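Local structure of SGT1 (Saccharomyces cerevisiae, 5AN3) at residues B[36-41]-B[75-80]; B[46-51]-B[65-70]; B[70-75]-B[92-97]. The protein probably acts as an Hsp90 co-chaperone and Skp1-linked adaptor, its N-terminal TPR domain mediating protein-protein contacts. One frame throughout, in Å; residues are numbered along the deposited sequence.

Helix 61-81 runs through all three contacts. Contacts 1 and 2 pair it with helix 38-52 at two levels whose centres lie about 15 Å apart, contact 2 nested in the chain loop that contact 1 closes. Contact 3 joins helix 61-81 to helix 84-100, with its centre about 9 Å from each of the other two. Its segment 70-75 shares L75 with contact 1 and L70 with contact 2, but L75 touches across contact 3 alone and L70 across contact 2 alone. Contacts 2 and 3 also meet through a probable hydrogen bond, E49 OE2 to H97 ND1 at 2.7 Å, which joins helix 38-52 to helix 84-100, the two that flank helix 61-81. Between contacts 1 and 3, L41 CD1 packs on A74 CA at 3.9 Å.

Contact 1 (B[36-41]-B[75-80]); sequences TNLTAL and LMTAEG
T77 faces both T36 and L38 where the start of helix 38-52 meets the last turns of helix 61-81. The more buried part of the packing belongs to L38. Its CD2 reaches T77 CB at 4.0 Å, the two side chains sliding past each other in opposite directions, while L38 CD1 comes to 4.3 Å from A78 CB. L41 CD1 adds a looser touch on T77 OG1 at 4.2 Å. That hydroxyl is bonded to K73 O one turn back, which fixes the rotation of T77 and leaves CG2, anti to the backbone N, directed toward the loop that leads into helix 38-52. There the methyl meets T36 O at 3.4 Å and T36 CB at 3.7 Å. This outer side is close at a few atoms but thin: T36 is exposed and contributes mainly its CB and carbonyl, and no hydrogen bond spans the two segments. Next to it N37 caps the new helix, its OD1 accepting in the carbonyl plane from A40 N at 2.8 Å. Beyond the segments, L38 also packs on A74 and on K86 of helix 84-100. This packing of helix 38-52 on helix 61-81, the next helix in the chain, is consistent with the helix-on-helix stacking of a TPR domain.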
loop_
_atom_site.group_PDB
_atom_site.type_symbol
_atom_site.label_atom_id
_atom_site.label_comp_id
_atom_site.label_asym_id
_atom_site.label_seq_id
_atom_site.Cartn_x
_atom_site.Cartn_y
_atom_site.Cartn_z
ATOM N N THR B 36 13.685 11.485 28.797
ATOM C CA THR B 36 14.483 12.212 27.796
ATOM C C THR B 36 15.535 11.327 27.111
ATOM O O THR B 36 16.503 11.847 26.570
ATOM C CB THR B 36 15.119 13.475 28.410
ATOM O OG1 THR B 36 15.934 13.130 29.529
ATOM C CG2 THR B 36 14.083 14.519 28.793
ATOM N N ASN B 37 15.313 10.011 27.077
ATOM C CA ASN B 37 16.215 9.094 26.400
ATOM C C ASN B 37 15.971 9.198 24.900
ATOM O O ASN B 37 14.875 8.840 24.425
ATOM C CB ASN B 37 16.007 7.668 26.906
ATOM C CG ASN B 37 16.966 6.675 26.296
ATOM O OD1 ASN B 37 16.793 6.207 25.168
ATOM N ND2 ASN B 37 17.988 6.314 27.033
ATOM N N LEU B 38 16.981 9.687 24.154
ATOM C CA LEU B 38 16.847 9.878 22.715
ATOM C C LEU B 38 16.563 8.581 21.956
ATOM O O LEU B 38 15.676 8.575 21.112
ATOM C CB LEU B 38 18.064 10.586 22.123
ATOM C CG LEU B 38 18.174 12.060 22.512
ATOM C CD1 LEU B 38 19.546 12.604 22.211
ATOM C CD2 LEU B 38 17.117 12.894 21.843
ATOM N N THR B 39 17.252 7.490 22.271
ATOM C CA THR B 39 17.042 6.216 21.588
ATOM C C THR B 39 15.585 5.732 21.758
ATOM O O THR B 39 14.959 5.339 20.770
ATOM C CB THR B 39 18.065 5.201 22.078
ATOM O OG1 THR B 39 19.352 5.797 21.921
ATOM C CG2 THR B 39 18.015 3.895 21.307
ATOM N N ALA B 40 15.045 5.808 22.981
ATOM C CA ALA B 40 13.671 5.421 23.262
ATOM C C ALA B 40 12.662 6.361 22.551
ATOM O O ALA B 40 11.686 5.869 22.004
ATOM C CB ALA B 40 13.432 5.409 24.764
ATOM N N LEU B 41 12.924 7.679 22.484
ATOM C CA LEU B 41 12.026 8.624 21.799
ATOM C C LEU B 41 11.983 8.373 20.298
ATOM O O LEU B 41 10.906 8.291 19.703
ATOM C CB LEU B 41 12.448 10.096 22.049
ATOM C CG LEU B 41 12.254 10.654 23.463
ATOM C CD1 LEU B 41 13.034 11.897 23.635
ATOM C CD2 LEU B 41 10.808 10.906 23.765
ATOM N N LEU B 75 14.297 16.333 19.414
ATOM C CA LEU B 75 15.027 17.527 18.979
ATOM C C LEU B 75 15.237 18.507 20.140
ATOM O O LEU B 75 16.326 19.061 20.269
ATOM C CB LEU B 75 14.320 18.225 17.823
ATOM C CG LEU B 75 15.186 19.226 17.063
ATOM C CD1 LEU B 75 16.272 18.513 16.175
ATOM C CD2 LEU B 75 14.331 20.178 16.300
ATOM N N MET B 76 14.220 18.676 20.997
ATOM C CA MET B 76 14.287 19.516 22.189
ATOM C C MET B 76 15.435 19.083 23.114
ATOM O O MET B 76 16.209 19.926 23.581
ATOM C CB MET B 76 12.977 19.428 22.963
ATOM C CG MET B 76 11.975 20.450 22.581
ATOM S SD MET B 76 10.741 20.497 23.908
ATOM N N THR B 77 15.540 17.760 23.364
ATOM C CA THR B 77 16.546 17.152 24.229
ATOM C C THR B 77 17.920 17.286 23.608
ATOM O O THR B 77 18.838 17.743 24.284
ATOM C CB THR B 77 16.215 15.682 24.504
ATOM O OG1 THR B 77 14.814 15.533 24.761
ATOM C CG2 THR B 77 17.023 15.115 25.644
ATOM N N ALA B 78 18.063 16.893 22.328
ATOM C CA ALA B 78 19.326 16.934 21.603
ATOM C C ALA B 78 19.880 18.357 21.527
ATOM O O ALA B 78 21.076 18.562 21.785
ATOM C CB ALA B 78 19.137 16.355 20.211
ATOM N N GLU B 79 18.991 19.337 21.241
ATOM C CA GLU B 79 19.340 20.749 21.143
ATOM C C GLU B 79 19.678 21.336 22.509
ATOM O O GLU B 79 20.590 22.161 22.598
ATOM C CB GLU B 79 18.221 21.544 20.464
ATOM C CG GLU B 79 18.317 21.476 18.947
ATOM C CD GLU B 79 17.276 22.242 18.149
ATOM O OE1 GLU B 79 16.124 22.363 18.627
ATOM O OE2 GLU B 79 17.598 22.672 17.016
ATOM N N GLY B 80 18.966 20.882 23.547
ATOM C CA GLY B 80 19.151 21.302 24.930
ATOM C C GLY B 80 20.533 20.988 25.453
ATOM O O GLY B 80 21.087 21.781 26.209
#

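Contact 2 (B[46-51]-B[65-70]); sequences ACLEKL and ENAKEL
L48 turns its CG anti to its own carbonyl carbon (chi1 -66°), which sends CD1 toward helix 61-81; N66 places its CG anti to the backbone N (chi1 -165°), which lays its amide against that methyl. L48 CD1 stands 3.6 Å from N66 CG and nearly as far from the amide's O and N, as expected of a methyl lying over the group and not at one end. The same methyl meets L70 CD1 at 3.7 Å, the two leucines crossing at about a right angle. Behind it, L48 CB rests 4.1 Å from A67 CB at the level where the backbones come nearest. Antiparallel packing of this kind, with a small alanine between larger side chains, is consistent with the helix pairing of a TPR domain; the axes of the two segments approach to 8.7 Å at 163°. E49, on the neighbouring flank, extends beyond CG and brings OE2 to 4.0 Å from A67 CB; this is only van der Waals contact, since OE2 is hydrogen-bonded to H97 ND1 of helix 84-100. L48 also packs on L24 of helix 20-33. The surface also takes part in the assembly: K50 O accepts a hydrogen bond from ND2 of N66 of the second subunit, and K50 packs on E69 of that subunit.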
loop_
_atom_site.group_PDB
_atom_site.type_symbol
_atom_site.label_atom_id
_atom_site.label_comp_id
_atom_site.label_asym_id
_atom_site.label_seq_id
_atom_site.Cartn_x
_atom_site.Cartn_y
_atom_site.Cartn_z
ATOM N N ALA B 46 9.571 5.181 15.488
ATOM C CA ALA B 46 9.778 4.130 14.466
ATOM C C ALA B 46 8.719 3.028 14.617
ATOM O O ALA B 46 8.126 2.623 13.613
ATOM C CB ALA B 46 11.181 3.534 14.562
ATOM N N CYS B 47 8.432 2.595 15.870
ATOM C CA CYS B 47 7.381 1.613 16.168
ATOM C C CYS B 47 6.061 2.096 15.632
ATOM O O CYS B 47 5.391 1.351 14.918
ATOM C CB CYS B 47 7.278 1.347 17.665
ATOM S SG CYS B 47 8.687 0.466 18.354
ATOM N N LEU B 48 5.693 3.348 15.983
ATOM C CA LEU B 48 4.429 3.962 15.598
ATOM C C LEU B 48 4.307 4.073 14.089
ATOM O O LEU B 48 3.221 3.838 13.563
ATOM C CB LEU B 48 4.245 5.333 16.265
ATOM C CG LEU B 48 4.094 5.343 17.786
ATOM C CD1 LEU B 48 4.060 6.735 18.280
ATOM C CD2 LEU B 48 2.827 4.674 18.228
ATOM N N GLU B 49 5.412 4.361 13.391
ATOM C CA GLU B 49 5.417 4.427 11.931
ATOM C C GLU B 49 5.170 3.027 11.343
ATOM O O GLU B 49 4.349 2.926 10.446
ATOM C CB GLU B 49 6.711 5.048 11.402
ATOM C CG GLU B 49 6.799 6.540 11.697
ATOM C CD GLU B 49 8.131 7.231 11.470
ATOM O OE1 GLU B 49 9.026 6.642 10.822
ATOM O OE2 GLU B 49 8.274 8.379 11.949
ATOM N N LYS B 50 5.802 1.953 11.885
ATOM C CA LYS B 50 5.591 0.566 11.442
ATOM C C LYS B 50 4.137 0.126 11.664
ATOM O O LYS B 50 3.559 -0.519 10.782
ATOM C CB LYS B 50 6.540 -0.407 12.178
ATOM C CG LYS B 50 7.573 -1.080 11.281
ATOM C CD LYS B 50 7.712 -2.563 11.645
ATOM C CE LYS B 50 8.249 -3.390 10.502
ATOM N N LEU B 51 3.552 0.476 12.843
ATOM C CA LEU B 51 2.180 0.124 13.227
ATOM C C LEU B 51 1.180 0.811 12.310
ATOM O O LEU B 51 0.224 0.173 11.878
ATOM C CB LEU B 51 1.895 0.477 14.703
ATOM C CG LEU B 51 2.710 -0.269 15.772
ATOM C CD1 LEU B 51 2.642 0.439 17.095
ATOM C CD2 LEU B 51 2.235 -1.677 15.936
ATOM N N GLU B 65 0.988 11.658 14.112
ATOM C CA GLU B 65 1.112 12.874 14.928
ATOM C C GLU B 65 1.927 12.572 16.196
ATOM O O GLU B 65 2.848 13.322 16.532
ATOM C CB GLU B 65 -0.270 13.431 15.289
ATOM N N ASN B 66 1.636 11.428 16.844
ATOM C CA ASN B 66 2.336 10.924 18.029
ATOM C C ASN B 66 3.823 10.687 17.693
ATOM O O ASN B 66 4.690 11.134 18.450
ATOM C CB ASN B 66 1.635 9.647 18.515
ATOM C CG ASN B 66 1.944 9.125 19.897
ATOM O OD1 ASN B 66 2.867 9.575 20.602
ATOM N ND2 ASN B 66 1.199 8.097 20.287
ATOM N N ALA B 67 4.115 10.035 16.536
ATOM C CA ALA B 67 5.480 9.782 16.061
ATOM C C ALA B 67 6.231 11.108 15.881
ATOM O O ALA B 67 7.308 11.263 16.460
ATOM C CB ALA B 67 5.449 8.997 14.763
ATOM N N LYS B 68 5.617 12.100 15.184
ATOM C CA LYS B 68 6.201 13.435 14.958
ATOM C C LYS B 68 6.500 14.138 16.294
ATOM O O LYS B 68 7.589 14.697 16.456
ATOM C CB LYS B 68 5.282 14.298 14.079
ATOM C CG LYS B 68 5.759 15.740 13.868
ATOM N N GLU B 69 5.552 14.064 17.260
ATOM C CA GLU B 69 5.672 14.668 18.595
ATOM C C GLU B 69 6.827 14.034 19.387
ATOM O O GLU B 69 7.515 14.742 20.113
ATOM C CB GLU B 69 4.351 14.564 19.365
ATOM N N LEU B 70 7.073 12.724 19.203
ATOM C CA LEU B 70 8.206 12.035 19.836
ATOM C C LEU B 70 9.535 12.523 19.232
ATOM O O LEU B 70 10.527 12.656 19.953
ATOM C CB LEU B 70 8.086 10.511 19.680
ATOM C CG LEU B 70 7.155 9.801 20.650
ATOM C CD1 LEU B 70 6.783 8.453 20.111
ATOM C CD2 LEU B 70 7.798 9.643 22.004
#

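Contact 3 (B[70-75]-B[92-97]); sequences LLDKAL and FRYFVH
Y94 lays its ring across to helix 61-81, with L71 over one face and D72 at its edge. With chi1 at -92° the ring reaches L71, whose CB sits 4.1 Å from the ring centroid and 21° off the normal, a CH-pi contact displaced toward the rim. The hydroxyl ends on D72: Y94 OH donates to D72 OD1 at a very short modelled 2.5 Å, doubtful in detail. OD1 lies in the ring plane, and carboxylate and ring planes stand 38° apart. L75 adds its CB at the ring's edge, 4.1 Å from Y94 CE2. With CG anti to its carbonyl carbon, L71 spreads its two methyls over helix 84-100, CD1 3.8 Å from H97 CB and CD2 3.7 Å from R93 CB; the R93 chain then bends at chi2 and chi3 and leads away. A phenylalanine in place of Y94 would probably leave D72 without its hydroxyl partner and the ring less firmly held at its end. Y94 is also stacked on Y110 of helix 104-116. Antiparallel segments whose axes approach to 10.5 Å, bridged by an aromatic ring, fit the helix stacking of a TPR domain.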
loop_
_atom_site.group_PDB
_atom_site.type_symbol
_atom_site.label_atom_id
_atom_site.label_comp_id
_atom_site.label_asym_id
_atom_site.label_seq_id
_atom_site.Cartn_x
_atom_site.Cartn_y
_atom_site.Cartn_z
ATOM N N LEU B 70 7.073 12.724 19.203
ATOM C CA LEU B 70 8.206 12.035 19.836
ATOM C C LEU B 70 9.535 12.523 19.232
ATOM O O LEU B 70 10.527 12.656 19.953
ATOM C CB LEU B 70 8.086 10.511 19.680
ATOM C CG LEU B 70 7.155 9.801 20.650
ATOM C CD1 LEU B 70 6.783 8.453 20.111
ATOM C CD2 LEU B 70 7.798 9.643 22.004
ATOM N N LEU B 71 9.539 12.826 17.916
ATOM C CA LEU B 71 10.717 13.371 17.241
ATOM C C LEU B 71 10.908 14.819 17.650
ATOM O O LEU B 71 12.036 15.259 17.795
ATOM C CB LEU B 71 10.616 13.232 15.719
ATOM C CG LEU B 71 10.664 11.779 15.193
ATOM C CD1 LEU B 71 10.321 11.718 13.741
ATOM C CD2 LEU B 71 11.998 11.087 15.510
ATOM N N ASP B 72 9.816 15.540 17.914
ATOM C CA ASP B 72 9.863 16.922 18.398
ATOM C C ASP B 72 10.532 16.970 19.760
ATOM O O ASP B 72 11.403 17.818 19.980
ATOM C CB ASP B 72 8.447 17.559 18.463
ATOM C CG ASP B 72 7.774 17.897 17.129
ATOM O OD1 ASP B 72 8.465 17.852 16.073
ATOM O OD2 ASP B 72 6.556 18.225 17.141
ATOM N N LYS B 73 10.160 16.031 20.652
ATOM C CA LYS B 73 10.675 15.925 22.010
ATOM C C LYS B 73 12.164 15.586 21.974
ATOM O O LYS B 73 12.927 16.099 22.795
ATOM C CB LYS B 73 9.887 14.881 22.810
ATOM C CG LYS B 73 9.846 15.200 24.291
ATOM N N ALA B 74 12.580 14.742 20.989
ATOM C CA ALA B 74 13.960 14.315 20.762
ATOM C C ALA B 74 14.798 15.490 20.338
ATOM O O ALA B 74 15.883 15.666 20.882
ATOM C CB ALA B 74 14.019 13.222 19.717
ATOM N N LEU B 75 14.297 16.333 19.414
ATOM C CA LEU B 75 15.027 17.527 18.979
ATOM C C LEU B 75 15.237 18.507 20.140
ATOM O O LEU B 75 16.326 19.061 20.269
ATOM C CB LEU B 75 14.320 18.225 17.823
ATOM C CG LEU B 75 15.186 19.226 17.063
ATOM C CD1 LEU B 75 16.272 18.513 16.175
ATOM C CD2 LEU B 75 14.331 20.178 16.300
ATOM N N PHE B 92 17.880 13.372 10.875
ATOM C CA PHE B 92 17.822 12.263 9.911
ATOM C C PHE B 92 16.530 11.474 10.106
ATOM O O PHE B 92 15.933 11.102 9.113
ATOM C CB PHE B 92 19.051 11.342 9.983
ATOM C CG PHE B 92 18.873 10.017 9.275
ATOM C CD1 PHE B 92 19.031 9.918 7.897
ATOM C CD2 PHE B 92 18.569 8.862 9.990
ATOM C CE1 PHE B 92 18.893 8.684 7.247
ATOM C CE2 PHE B 92 18.396 7.637 9.338
ATOM C CZ PHE B 92 18.568 7.555 7.973
ATOM N N ARG B 93 16.111 11.222 11.365
ATOM C CA ARG B 93 14.875 10.521 11.734
ATOM C C ARG B 93 13.651 11.308 11.252
ATOM O O ARG B 93 12.658 10.695 10.852
ATOM C CB ARG B 93 14.801 10.281 13.259
ATOM C CG ARG B 93 15.890 9.374 13.850
ATOM C CD ARG B 93 16.200 8.136 13.033
ATOM N NE ARG B 93 14.994 7.379 12.708
ATOM C CZ ARG B 93 14.981 6.322 11.910
ATOM N NH1 ARG B 93 16.109 5.878 11.369
ATOM N NH2 ARG B 93 13.840 5.694 11.645
ATOM N N TYR B 94 13.738 12.657 11.261
ATOM C CA TYR B 94 12.720 13.531 10.695
ATOM C C TYR B 94 12.626 13.320 9.183
ATOM O O TYR B 94 11.520 13.214 8.643
ATOM C CB TYR B 94 13.053 14.984 10.954
ATOM C CG TYR B 94 12.465 15.586 12.202
ATOM C CD1 TYR B 94 11.087 15.727 12.351
ATOM C CD2 TYR B 94 13.286 16.160 13.168
ATOM C CE1 TYR B 94 10.541 16.331 13.482
ATOM C CE2 TYR B 94 12.754 16.778 14.298
ATOM C CZ TYR B 94 11.381 16.857 14.455
ATOM O OH TYR B 94 10.884 17.482 15.574
ATOM N N PHE B 95 13.791 13.261 8.487
ATOM C CA PHE B 95 13.806 13.021 7.049
ATOM C C PHE B 95 13.055 11.736 6.759
ATOM O O PHE B 95 12.157 11.759 5.918
ATOM C CB PHE B 95 15.240 12.973 6.479
ATOM C CG PHE B 95 15.466 11.983 5.353
ATOM C CD1 PHE B 95 15.067 12.277 4.053
ATOM C CD2 PHE B 95 16.086 10.761 5.591
ATOM C CE1 PHE B 95 15.258 11.353 3.020
ATOM C CE2 PHE B 95 16.284 9.844 4.554
ATOM C CZ PHE B 95 15.870 10.149 3.275
ATOM N N VAL B 96 13.386 10.639 7.485
ATOM C CA VAL B 96 12.773 9.311 7.328
ATOM C C VAL B 96 11.233 9.392 7.547
ATOM O O VAL B 96 10.491 8.885 6.702
ATOM C CB VAL B 96 13.446 8.246 8.219
ATOM C CG1 VAL B 96 12.651 6.946 8.199
ATOM C CG2 VAL B 96 14.881 7.995 7.770
ATOM N N HIS B 97 10.774 10.110 8.606
ATOM C CA HIS B 97 9.365 10.350 8.897
ATOM C C HIS B 97 8.643 10.974 7.715
ATOM O O HIS B 97 7.577 10.481 7.314
ATOM C CB HIS B 97 9.230 11.271 10.109
ATOM C CG HIS B 97 7.817 11.579 10.509
ATOM N ND1 HIS B 97 7.076 10.695 11.269
ATOM C CD2 HIS B 97 7.084 12.696 10.296
ATOM C CE1 HIS B 97 5.914 11.294 11.486
ATOM N NE2 HIS B 97 5.870 12.498 10.917
#